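Local coordinates for protein succinate-semialdehyde dehydrogenase (Synechococcus sp., PDB 4ITA) that probably oxidises succinic semialdehyde to succinate with an NADP-type cofactor, as a member of the aldehyde dehydrogenase family, at residues L127-W132 against A214-L219; L185-G188 against Q194-K197; W137-F142 against L155-N160. One frame throughout, in Å; residues are numbered along the deposited sequence.

Contact 1 of 3, residues L127-W132 against A214-L219; sequences LAVMPW and ASLASL. With NDP (NADPH dihydro-nicotinamide-adenine-dinucleotide phosphate), chain C.
L216, on helix 210-222, meets V129 and L127 of strand 115-129 through a single methyl, CD1. Its CG stands anti to the backbone N (chi1 178°), which carries the branched end from the helix toward the strand. There L216 and V129 slide past each other in opposite directions, with V129 CG2 3.6 Å from L216 CD1. L127, two residues back on the same side of the strand, comes tip to tip instead, its CD2 lying 4.1 Å from L216 CD1. Beta-branched valine suits this place because its two methyls serve two neighbours. While CG2 faces the helix, CG1 is anti to the backbone N (chi1 175°) and lies 3.3 Å from O4B of the adenosine ribose of NADPH.

Beyond the strand end, the ribose hydroxyl O3B donates a hydrogen bond of 2.8 Å to M130 O. Farther on, the phosphate oxygen O2N stands oblique to the indole of W132, a close approach of 3.0 Å to NE1. On the helix, the small S215 sits close to the adenine, its OG 3.4 Å from N6A. A different side of the helix, at A214, A217 and S218, packs on Q222 and G221 of the second subunit.

No hydrogen bond joins helix and strand here. Their direct contact is methyl packing, without directional bonds, beside a cofactor whose adenosine half is bordered by both elements.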
loop_
_atom_site.group_PDB
_atom_site.type_symbol
_atom_site.label_atom_id
_atom_site.label_comp_id
_atom_site.label_asym_id
_atom_site.label_seq_id
_atom_site.Cartn_x
_atom_site.Cartn_y
_atom_site.Cartn_z
ATOM N N LEU A 127 -8.131 -0.378 11.565
ATOM C CA LEU A 127 -8.684 0.920 11.927
ATOM C C LEU A 127 -9.186 1.620 10.680
ATOM O O LEU A 127 -8.471 1.707 9.684
ATOM C CB LEU A 127 -7.619 1.798 12.587
ATOM C CG LEU A 127 -7.926 3.303 12.654
ATOM C CD1 LEU A 127 -9.097 3.614 13.563
ATOM C CD2 LEU A 127 -6.695 4.055 13.122
ATOM N N ALA A 128 -10.411 2.132 10.745
ATOM C CA ALA A 128 -10.954 2.988 9.696
ATOM C C ALA A 128 -11.330 4.352 10.254
ATOM O O ALA A 128 -12.033 4.450 11.261
ATOM C CB ALA A 128 -12.149 2.349 9.072
ATOM N N VAL A 129 -10.875 5.400 9.578
ATOM C CA VAL A 129 -11.235 6.774 9.907
ATOM C C VAL A 129 -12.053 7.312 8.742
ATOM O O VAL A 129 -11.592 7.305 7.593
ATOM C CB VAL A 129 -9.986 7.648 10.128
ATOM C CG1 VAL A 129 -10.382 9.112 10.338
ATOM C CG2 VAL A 129 -9.186 7.131 11.314
ATOM N N MET A 130 -13.275 7.753 9.033
ATOM C CA MET A 130 -14.255 8.068 7.990
ATOM C C MET A 130 -14.833 9.477 8.125
ATOM O O MET A 130 -14.839 10.047 9.210
ATOM C CB MET A 130 -15.380 7.028 8.000
ATOM C CG MET A 130 -14.920 5.637 7.548
ATOM S SD MET A 130 -14.507 5.477 5.775
ATOM C CE MET A 130 -12.960 4.571 5.852
ATOM N N PRO A 131 -15.321 10.047 7.012
ATOM C CA PRO A 131 -15.847 11.416 7.011
ATOM C C PRO A 131 -17.376 11.491 7.067
ATOM O O PRO A 131 -18.069 10.496 6.835
ATOM C CB PRO A 131 -15.359 11.949 5.667
ATOM C CG PRO A 131 -15.516 10.770 4.780
ATOM C CD PRO A 131 -15.137 9.551 5.633
ATOM N N TRP A 132 -17.901 12.683 7.347
ATOM C CA TRP A 132 -19.339 12.842 7.484
ATOM C C TRP A 132 -20.096 12.876 6.155
ATOM O O TRP A 132 -21.315 12.803 6.166
ATOM C CB TRP A 132 -19.688 14.086 8.322
ATOM C CG TRP A 132 -18.977 15.336 7.879
ATOM C CD1 TRP A 132 -17.924 15.937 8.508
ATOM C CD2 TRP A 132 -19.255 16.134 6.713
ATOM N NE1 TRP A 132 -17.534 17.054 7.816
ATOM C CE2 TRP A 132 -18.326 17.193 6.710
ATOM C CE3 TRP A 132 -20.200 16.061 5.687
ATOM C CZ2 TRP A 132 -18.310 18.169 5.707
ATOM C CZ3 TRP A 132 -20.171 17.029 4.680
ATOM C CH2 TRP A 132 -19.234 18.066 4.703
ATOM N N ALA A 214 -2.452 12.675 6.050
ATOM C CA ALA A 214 -1.032 12.834 6.356
ATOM C C ALA A 214 -0.718 12.416 7.792
ATOM O O ALA A 214 0.300 11.776 8.055
ATOM C CB ALA A 214 -0.604 14.275 6.128
ATOM N N SER A 215 -1.594 12.789 8.717
ATOM C CA SER A 215 -1.416 12.426 10.114
ATOM C C SER A 215 -1.487 10.909 10.303
ATOM O O SER A 215 -0.578 10.298 10.876
ATOM C CB SER A 215 -2.469 13.125 10.970
ATOM O OG SER A 215 -2.272 12.830 12.341
ATOM N N LEU A 216 -2.552 10.294 9.806
ATOM C CA LEU A 216 -2.719 8.860 9.964
ATOM C C LEU A 216 -1.613 8.076 9.262
ATOM O O LEU A 216 -1.056 7.128 9.831
ATOM C CB LEU A 216 -4.097 8.425 9.464
ATOM C CG LEU A 216 -4.399 6.920 9.524
ATOM C CD1 LEU A 216 -5.807 6.660 10.060
ATOM C CD2 LEU A 216 -4.240 6.278 8.141
ATOM N N ALA A 217 -1.282 8.471 8.037
ATOM C CA ALA A 217 -0.301 7.719 7.264
ATOM C C ALA A 217 1.118 7.872 7.804
ATOM O O ALA A 217 1.897 6.917 7.783
ATOM C CB ALA A 217 -0.359 8.092 5.789
ATOM N N SER A 218 1.464 9.062 8.290
ATOM C CA SER A 218 2.791 9.253 8.880
ATOM C C SER A 218 2.941 8.417 10.150
ATOM O O SER A 218 3.973 7.764 10.354
ATOM C CB SER A 218 3.097 10.737 9.120
ATOM O OG SER A 218 2.209 11.323 10.052
ATOM N N LEU A 219 1.898 8.398 10.978
ATOM C CA LEU A 219 1.906 7.592 12.202
ATOM C C LEU A 219 1.969 6.099 11.895
ATOM O O LEU A 219 2.743 5.362 12.516
ATOM C CB LEU A 219 0.678 7.900 13.074
ATOM C CG LEU A 219 0.650 9.263 13.781
ATOM C CD1 LEU A 219 -0.731 9.519 14.369
ATOM C CD2 LEU A 219 1.726 9.367 14.862
HETATM P PA NDP C . -11.572 15.682 7.706
HETATM O O1A NDP C . -10.276 15.148 7.168
HETATM O O2A NDP C . -11.581 16.947 8.518
HETATM O O5B NDP C . -12.253 14.544 8.600
HETATM C C5B NDP C . -12.385 13.192 8.143
HETATM C C4B NDP C . -12.169 12.210 9.292
HETATM O O4B NDP C . -10.816 12.317 9.743
HETATM C C3B NDP C . -13.025 12.507 10.517
HETATM O O3B NDP C . -13.311 11.273 11.188
HETATM C C2B NDP C . -12.098 13.344 11.378
HETATM O O2B NDP C . -12.412 13.300 12.764
HETATM C C1B NDP C . -10.805 12.613 11.141
HETATM N N9A NDP C . -9.586 13.401 11.378
HETATM C C8A NDP C . -9.363 14.703 11.108
HETATM N N7A NDP C . -8.093 15.036 11.441
HETATM C C5A NDP C . -7.494 13.929 11.906
HETATM C C6A NDP C . -6.168 13.563 12.428
HETATM N N6A NDP C . -5.196 14.494 12.509
HETATM N N1A NDP C . -5.978 12.286 12.809
HETATM C C2A NDP C . -6.936 11.353 12.727
HETATM N N3A NDP C . -8.170 11.611 12.268
HETATM C C4A NDP C . -8.483 12.856 11.856
HETATM O O3 NDP C . -12.519 15.774 6.387
HETATM P PN NDP C . -13.712 16.781 5.936
HETATM O O1N NDP C . -13.391 18.218 6.281
HETATM O O2N NDP C . -15.008 16.159 6.375
HETATM O O5D NDP C . -13.616 16.647 4.334
HETATM C C5D NDP C . -13.919 15.415 3.694
HETATM C C4D NDP C . -12.813 15.063 2.715
HETATM O O4D NDP C . -12.893 13.671 2.374
HETATM C C3D NDP C . -12.916 15.820 1.405
HETATM O O3D NDP C . -11.619 16.256 0.985
HETATM C C2D NDP C . -13.506 14.764 0.490
HETATM O O2D NDP C . -13.229 15.072 -0.876
HETATM C C1D NDP C . -12.787 13.515 0.956
HETATM N N1N NDP C . -13.498 12.319 0.486
HETATM C C2N NDP C . -12.822 11.309 -0.088
HETATM C C3N NDP C . -13.484 10.421 -0.935
HETATM C C7N NDP C . -12.770 9.264 -1.568
HETATM O O7N NDP C . -13.314 8.161 -1.545
HETATM N N7N NDP C . -11.584 9.451 -2.140
HETATM C C4N NDP C . -14.948 10.601 -1.256
HETATM C C5N NDP C . -15.589 11.385 -0.208
HETATM C C6N NDP C . -14.837 12.214 0.621
HETATM P P2B NDP C . -13.195 14.501 13.489
HETATM O O1X NDP C . -13.268 14.014 14.907
HETATM O O2X NDP C . -12.338 15.735 13.333
HETATM O O3X NDP C . -14.545 14.634 12.853
#

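Contact 2 of 3, residues L185-G188 against Q194-K197; sequences LLIG and QVIK. With EDO (1,2-ethanediol), chain N.
V195 puts one methyl, CG2, against two side chains of the loop that precedes its helix. Both contacts are apolar: L185 CD1 and I187 CD1 each lie 4.2 Å from V195 CG2, an ordinary van der Waals distance for methyls. L185 holds CD1 at the end of an extended branch, with chi2 at -179°. The end of I187 is likewise drawn out (chi2 176°), and two long aliphatic residues thereby span a backbone gap whose nearest pair, the CA atoms of L185 and V195, is 10.1 Å wide. A short, beta-branched valine suits the helix side, since it offers a methyl without pushing the loop farther off. The cluster is completed by I27 of helix 24-41, which touches both I187 and V195, and by V154 of strand 152-156, which touches L185 and V195.

No hydrogen bond crosses between loop and helix here. L186 is the centre of an inverse gamma turn, closed by a weak bond of 2.9 Å from I187 N to L185 O, and the turn separates two residues that both face the helix. Next along the loop, G188 N is bonded to the side chain of Q191. The amide of Q194 has polar partners of its own: OE1 accepts a weak bond of 3.2 Å from O1 of an ethanediol, probably a crystallisation additive, and NE2 reaches P24 O.

Charge appears on the exposed side chain of K197, in a salt bridge with E193, one helical turn away. Strand 182-185, helix 192-197 and strand 201-207, parallel to the first in the same sheet, make a beta-alpha-beta crossover of a Rossmann-like cofactor domain, and the loop described here is its strand-to-helix turn.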
loop_
_atom_site.group_PDB
_atom_site.type_symbol
_atom_site.label_atom_id
_atom_site.label_comp_id
_atom_site.label_asym_id
_atom_site.label_seq_id
_atom_site.Cartn_x
_atom_site.Cartn_y
_atom_site.Cartn_z
ATOM N N LEU A 185 -15.977 3.548 17.588
ATOM C CA LEU A 185 -15.275 4.278 18.640
ATOM C C LEU A 185 -15.719 5.722 18.617
ATOM O O LEU A 185 -15.410 6.461 17.674
ATOM C CB LEU A 185 -13.756 4.206 18.443
ATOM C CG LEU A 185 -13.145 2.817 18.245
ATOM C CD1 LEU A 185 -11.637 2.933 18.085
ATOM C CD2 LEU A 185 -13.484 1.887 19.401
ATOM N N LEU A 186 -16.442 6.140 19.654
ATOM C CA LEU A 186 -16.813 7.546 19.793
ATOM C C LEU A 186 -15.614 8.289 20.355
ATOM O O LEU A 186 -15.487 8.467 21.564
ATOM C CB LEU A 186 -18.043 7.708 20.691
ATOM C CG LEU A 186 -19.343 7.120 20.128
ATOM C CD1 LEU A 186 -20.511 7.462 21.064
ATOM C CD2 LEU A 186 -19.621 7.595 18.710
ATOM N N ILE A 187 -14.707 8.676 19.463
ATOM C CA ILE A 187 -13.463 9.328 19.853
ATOM C C ILE A 187 -13.131 10.462 18.902
ATOM O O ILE A 187 -13.580 10.468 17.748
ATOM C CB ILE A 187 -12.272 8.332 19.899
ATOM C CG1 ILE A 187 -11.959 7.753 18.509
ATOM C CG2 ILE A 187 -12.523 7.233 20.935
ATOM C CD1 ILE A 187 -10.737 6.832 18.480
ATOM N N GLY A 188 -12.349 11.416 19.392
ATOM C CA GLY A 188 -11.936 12.554 18.593
ATOM C C GLY A 188 -10.663 12.276 17.823
ATOM O O GLY A 188 -10.008 11.243 18.004
ATOM N N GLN A 194 -3.373 6.729 19.579
ATOM C CA GLN A 194 -3.343 5.555 20.453
ATOM C C GLN A 194 -3.720 4.287 19.693
ATOM O O GLN A 194 -3.098 3.236 19.857
ATOM C CB GLN A 194 -4.306 5.726 21.628
ATOM C CG GLN A 194 -4.387 4.487 22.516
ATOM C CD GLN A 194 -5.462 4.580 23.574
ATOM O OE1 GLN A 194 -6.049 5.637 23.786
ATOM N NE2 GLN A 194 -5.739 3.461 24.231
ATOM N N VAL A 195 -4.742 4.390 18.851
ATOM C CA VAL A 195 -5.210 3.234 18.098
ATOM C C VAL A 195 -4.144 2.762 17.099
ATOM O O VAL A 195 -3.805 1.581 17.053
ATOM C CB VAL A 195 -6.540 3.527 17.405
ATOM C CG1 VAL A 195 -7.056 2.266 16.729
ATOM C CG2 VAL A 195 -7.563 4.009 18.424
ATOM N N ILE A 196 -3.597 3.689 16.320
ATOM C CA ILE A 196 -2.558 3.335 15.348
ATOM C C ILE A 196 -1.328 2.709 16.010
ATOM O O ILE A 196 -0.706 1.793 15.454
ATOM C CB ILE A 196 -2.115 4.573 14.534
ATOM C CG1 ILE A 196 -3.281 5.124 13.718
ATOM C CG2 ILE A 196 -0.915 4.244 13.633
ATOM C CD1 ILE A 196 -3.018 6.492 13.131
ATOM N N LYS A 197 -0.982 3.199 17.200
ATOM C CA LYS A 197 0.205 2.713 17.901
ATOM C C LYS A 197 -0.029 1.420 18.673
ATOM O O LYS A 197 0.926 0.817 19.174
ATOM C CB LYS A 197 0.748 3.783 18.858
ATOM C CG LYS A 197 1.483 4.897 18.136
ATOM C CD LYS A 197 2.055 5.915 19.103
ATOM C CE LYS A 197 3.027 6.837 18.394
ATOM N NZ LYS A 197 3.533 7.896 19.310
HETATM C C1 EDO N . -3.727 8.435 24.926
HETATM O O1 EDO N . -3.400 7.047 24.983
HETATM C C2 EDO N . -2.556 9.179 24.295
HETATM O O2 EDO N . -2.342 8.774 22.931
#

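Contact 3 of 3, residues W137-F142 against L155-N160; sequences WQVFRF and LKHASN. With NDP (NADPH dihydro-nicotinamide-adenine-dinucleotide phosphate), chain C; EDO (1,2-ethanediol), chain R.
V139 meets L155 at the strand end and H157 in the loop just after it, in both cases with its methyl CG2. V139 and L155 cross at about a right angle, L155 CD2 lying 4.1 Å from V139 CG2. The same methyl is 3.5 Å from H157 NE2, approaching the imidazole obliquely. One turn along the helix, F142 brings CE2 to 4.3 Å from L155 CD1, and the leucine thereby uses one branch for each helical residue. Large apolar groups suit this buried interface, where F182 of the next strand also touches V139, F142 and L155.

The histidine is fixed at both nitrogens. NE2 is bonded to P135 O in the loop before the helix, whereas ND1 accepts the N-H of A158, which arrives 17° out of the ring plane. This is the beta-alpha-beta unit formed by strand 115-129, helix 137-149 and strand 152-156, in the Rossmann-like domain of an aldehyde dehydrogenase, with cofactor groups bound near both segments.

At the last residue of the strand, K156 bends at chi2 (-98°) and again at chi4 to bring NZ within 2.8 Å of O1X, on the 2'-phosphate of NADPH. NZ also donates to H157 O, a carbonyl that helps to orient the ammonium. S159 adds OG to O1X at 2.7 Å and a nearly straight bond, 168°, from its N to O3X. These bonds grip the 2'-phosphate, the group that distinguishes NADPH from NADH. On the helix, R141 receives the nicotinamide oxygen O7N at the edge of its guanidinium, near the plane, NH1 and NH2 each donating over 3.0 Å. NH2 also makes a weak hydrogen bond to T207 OG1.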
loop_
_atom_site.group_PDB
_atom_site.type_symbol
_atom_site.label_atom_id
_atom_site.label_comp_id
_atom_site.label_asym_id
_atom_site.label_seq_id
_atom_site.Cartn_x
_atom_site.Cartn_y
_atom_site.Cartn_z
ATOM N N TRP A 137 -22.390 4.992 3.437
ATOM C CA TRP A 137 -21.742 4.372 2.287
ATOM C C TRP A 137 -20.241 4.185 2.462
ATOM O O TRP A 137 -19.723 3.117 2.177
ATOM C CB TRP A 137 -22.061 5.156 0.999
ATOM C CG TRP A 137 -21.094 4.933 -0.130
ATOM C CD1 TRP A 137 -20.208 5.841 -0.638
ATOM C CD2 TRP A 137 -20.917 3.732 -0.884
ATOM N NE1 TRP A 137 -19.490 5.274 -1.661
ATOM C CE2 TRP A 137 -19.906 3.979 -1.834
ATOM C CE3 TRP A 137 -21.520 2.470 -0.855
ATOM C CZ2 TRP A 137 -19.481 3.009 -2.744
ATOM C CZ3 TRP A 137 -21.094 1.505 -1.758
ATOM C CH2 TRP A 137 -20.083 1.780 -2.684
ATOM N N GLN A 138 -19.529 5.201 2.933
ATOM C CA GLN A 138 -18.081 5.036 3.044
ATOM C C GLN A 138 -17.716 3.986 4.084
ATOM O O GLN A 138 -16.703 3.290 3.951
ATOM C CB GLN A 138 -17.390 6.350 3.384
ATOM C CG GLN A 138 -17.798 7.535 2.532
ATOM C CD GLN A 138 -17.051 7.583 1.231
ATOM O OE1 GLN A 138 -16.218 6.725 0.965
ATOM N NE2 GLN A 138 -17.325 8.594 0.414
ATOM N N VAL A 139 -18.532 3.870 5.125
ATOM C CA VAL A 139 -18.305 2.843 6.131
ATOM C C VAL A 139 -18.516 1.449 5.539
ATOM O O VAL A 139 -17.654 0.578 5.674
ATOM C CB VAL A 139 -19.187 3.045 7.377
ATOM C CG1 VAL A 139 -18.992 1.893 8.353
ATOM C CG2 VAL A 139 -18.866 4.385 8.054
ATOM N N PHE A 140 -19.639 1.230 4.864
ATOM C CA PHE A 140 -19.886 -0.077 4.277
ATOM C C PHE A 140 -18.925 -0.410 3.144
ATOM O O PHE A 140 -18.582 -1.577 2.951
ATOM C CB PHE A 140 -21.355 -0.235 3.885
ATOM C CG PHE A 140 -22.251 -0.447 5.071
ATOM C CD1 PHE A 140 -22.319 -1.691 5.687
ATOM C CD2 PHE A 140 -22.989 0.599 5.603
ATOM C CE1 PHE A 140 -23.122 -1.894 6.798
ATOM C CE2 PHE A 140 -23.794 0.408 6.715
ATOM C CZ PHE A 140 -23.866 -0.848 7.312
ATOM N N ARG A 141 -18.447 0.609 2.437
ATOM C CA ARG A 141 -17.434 0.427 1.403
ATOM C C ARG A 141 -16.191 -0.296 1.941
ATOM O O ARG A 141 -15.655 -1.189 1.274
ATOM C CB ARG A 141 -17.047 1.779 0.783
ATOM C CG ARG A 141 -15.997 1.686 -0.306
ATOM C CD ARG A 141 -15.752 3.040 -0.967
ATOM N NE ARG A 141 -15.001 3.953 -0.112
ATOM C CZ ARG A 141 -14.496 5.113 -0.523
ATOM N NH1 ARG A 141 -14.680 5.513 -1.774
ATOM N NH2 ARG A 141 -13.822 5.885 0.322
ATOM N N PHE A 142 -15.720 0.084 3.128
ATOM C CA PHE A 142 -14.571 -0.623 3.691
ATOM C C PHE A 142 -15.011 -1.833 4.520
ATOM O O PHE A 142 -14.317 -2.851 4.554
ATOM C CB PHE A 142 -13.651 0.306 4.513
ATOM C CG PHE A 142 -14.019 0.381 5.960
ATOM C CD1 PHE A 142 -13.567 -0.572 6.861
ATOM C CD2 PHE A 142 -14.844 1.392 6.418
ATOM C CE1 PHE A 142 -13.941 -0.524 8.193
ATOM C CE2 PHE A 142 -15.222 1.454 7.749
ATOM C CZ PHE A 142 -14.779 0.488 8.635
ATOM N N LEU A 155 -13.990 1.551 14.019
ATOM C CA LEU A 155 -14.335 2.736 13.244
ATOM C C LEU A 155 -14.228 3.995 14.086
ATOM O O LEU A 155 -14.865 4.094 15.135
ATOM C CB LEU A 155 -15.771 2.623 12.741
ATOM C CG LEU A 155 -16.417 3.892 12.176
ATOM C CD1 LEU A 155 -15.754 4.361 10.885
ATOM C CD2 LEU A 155 -17.920 3.691 11.977
ATOM N N LYS A 156 -13.433 4.953 13.625
ATOM C CA LYS A 156 -13.488 6.312 14.145
ATOM C C LYS A 156 -14.181 7.146 13.082
ATOM O O LYS A 156 -13.604 7.477 12.041
ATOM C CB LYS A 156 -12.089 6.855 14.464
ATOM C CG LYS A 156 -12.087 8.272 15.048
ATOM C CD LYS A 156 -11.802 9.364 14.004
ATOM C CE LYS A 156 -11.800 10.768 14.627
ATOM N NZ LYS A 156 -13.168 11.236 15.020
ATOM N N HIS A 157 -15.454 7.437 13.322
ATOM C CA HIS A 157 -16.238 8.233 12.394
ATOM C C HIS A 157 -16.054 9.710 12.727
ATOM O O HIS A 157 -15.470 10.071 13.753
ATOM C CB HIS A 157 -17.720 7.832 12.462
ATOM C CG HIS A 157 -18.415 7.853 11.135
ATOM N ND1 HIS A 157 -18.061 8.722 10.125
ATOM C CD2 HIS A 157 -19.438 7.106 10.654
ATOM C CE1 HIS A 157 -18.837 8.507 9.075
ATOM N NE2 HIS A 157 -19.682 7.535 9.371
ATOM N N ALA A 158 -16.563 10.565 11.853
ATOM C CA ALA A 158 -16.504 12.000 12.076
ATOM C C ALA A 158 -17.284 12.352 13.341
ATOM O O ALA A 158 -18.290 11.712 13.663
ATOM C CB ALA A 158 -17.080 12.719 10.877
ATOM N N SER A 159 -16.834 13.386 14.045
ATOM C CA SER A 159 -17.410 13.730 15.342
ATOM C C SER A 159 -18.828 14.279 15.274
ATOM O O SER A 159 -19.517 14.345 16.298
ATOM C CB SER A 159 -16.502 14.713 16.079
ATOM O OG SER A 159 -15.349 14.064 16.569
ATOM N N ASN A 160 -19.258 14.674 14.080
ATOM C CA ASN A 160 -20.599 15.207 13.880
ATOM C C ASN A 160 -21.609 14.178 13.373
ATOM O O ASN A 160 -22.770 14.505 13.161
ATOM C CB ASN A 160 -20.560 16.404 12.930
ATOM C CG ASN A 160 -20.012 16.043 11.564
ATOM O OD1 ASN A 160 -19.088 15.240 11.447
ATOM N ND2 ASN A 160 -20.580 16.638 10.516
HETATM P PA NDP C . -11.572 15.682 7.706
HETATM O O1A NDP C . -10.276 15.148 7.168
HETATM O O2A NDP C . -11.581 16.947 8.518
HETATM O O5B NDP C . -12.253 14.544 8.600
HETATM C C5B NDP C . -12.385 13.192 8.143
HETATM C C4B NDP C . -12.169 12.210 9.292
HETATM O O4B NDP C . -10.816 12.317 9.743
HETATM C C3B NDP C . -13.025 12.507 10.517
HETATM O O3B NDP C . -13.311 11.273 11.188
HETATM C C2B NDP C . -12.098 13.344 11.378
HETATM O O2B NDP C . -12.412 13.300 12.764
HETATM C C1B NDP C . -10.805 12.613 11.141
HETATM N N9A NDP C . -9.586 13.401 11.378
HETATM C C8A NDP C . -9.363 14.703 11.108
HETATM N N7A NDP C . -8.093 15.036 11.441
HETATM C C5A NDP C . -7.494 13.929 11.906
HETATM C C6A NDP C . -6.168 13.563 12.428
HETATM N N6A NDP C . -5.196 14.494 12.509
HETATM N N1A NDP C . -5.978 12.286 12.809
HETATM C C2A NDP C . -6.936 11.353 12.727
HETATM N N3A NDP C . -8.170 11.611 12.268
HETATM C C4A NDP C . -8.483 12.856 11.856
HETATM O O3 NDP C . -12.519 15.774 6.387
HETATM P PN NDP C . -13.712 16.781 5.936
HETATM O O1N NDP C . -13.391 18.218 6.281
HETATM O O2N NDP C . -15.008 16.159 6.375
HETATM O O5D NDP C . -13.616 16.647 4.334
HETATM C C5D NDP C . -13.919 15.415 3.694
HETATM C C4D NDP C . -12.813 15.063 2.715
HETATM O O4D NDP C . -12.893 13.671 2.374
HETATM C C3D NDP C . -12.916 15.820 1.405
HETATM O O3D NDP C . -11.619 16.256 0.985
HETATM C C2D NDP C . -13.506 14.764 0.490
HETATM O O2D NDP C . -13.229 15.072 -0.876
HETATM C C1D NDP C . -12.787 13.515 0.956
HETATM N N1N NDP C . -13.498 12.319 0.486
HETATM C C2N NDP C . -12.822 11.309 -0.088
HETATM C C3N NDP C . -13.484 10.421 -0.935
HETATM C C7N NDP C . -12.770 9.264 -1.568
HETATM O O7N NDP C . -13.314 8.161 -1.545
HETATM N N7N NDP C . -11.584 9.451 -2.140
HETATM C C4N NDP C . -14.948 10.601 -1.256
HETATM C C5N NDP C . -15.589 11.385 -0.208
HETATM C C6N NDP C . -14.837 12.214 0.621
HETATM P P2B NDP C . -13.195 14.501 13.489
HETATM O O1X NDP C . -13.268 14.014 14.907
HETATM O O2X NDP C . -12.338 15.735 13.333
HETATM O O3X NDP C . -14.545 14.634 12.853
HETATM C C1 EDO R . -19.271 8.919 -3.492
HETATM O O1 EDO R . -19.578 7.833 -4.371
HETATM C C2 EDO R . -17.785 8.882 -3.159
HETATM O O2 EDO R . -17.480 7.682 -2.432
#

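In the fold
The three contacts lie in one cofactor domain, and strand 115-129 brings contacts 1 and 3 side by side: A128 O is 2.8 Å from K156 N and M130 N is 3.0 Å from K156 O, probable parallel-sheet bonds. Contact 2 continues the same sheet, with L185 N 2.7 Å from L155 O, while I187 O, 2.9 Å from K156 NZ, ties its loop to the lysine of the phosphate site. Contacts 1 and 2 share an apolar core, in which L127 CD2 is 3.6 Å from I196 CG1. Contacts 1 and 3, centres about 11 Å apart, both touch NADPH. In contact 2 the side chain of I187 is about 7 Å from the bound NADPH.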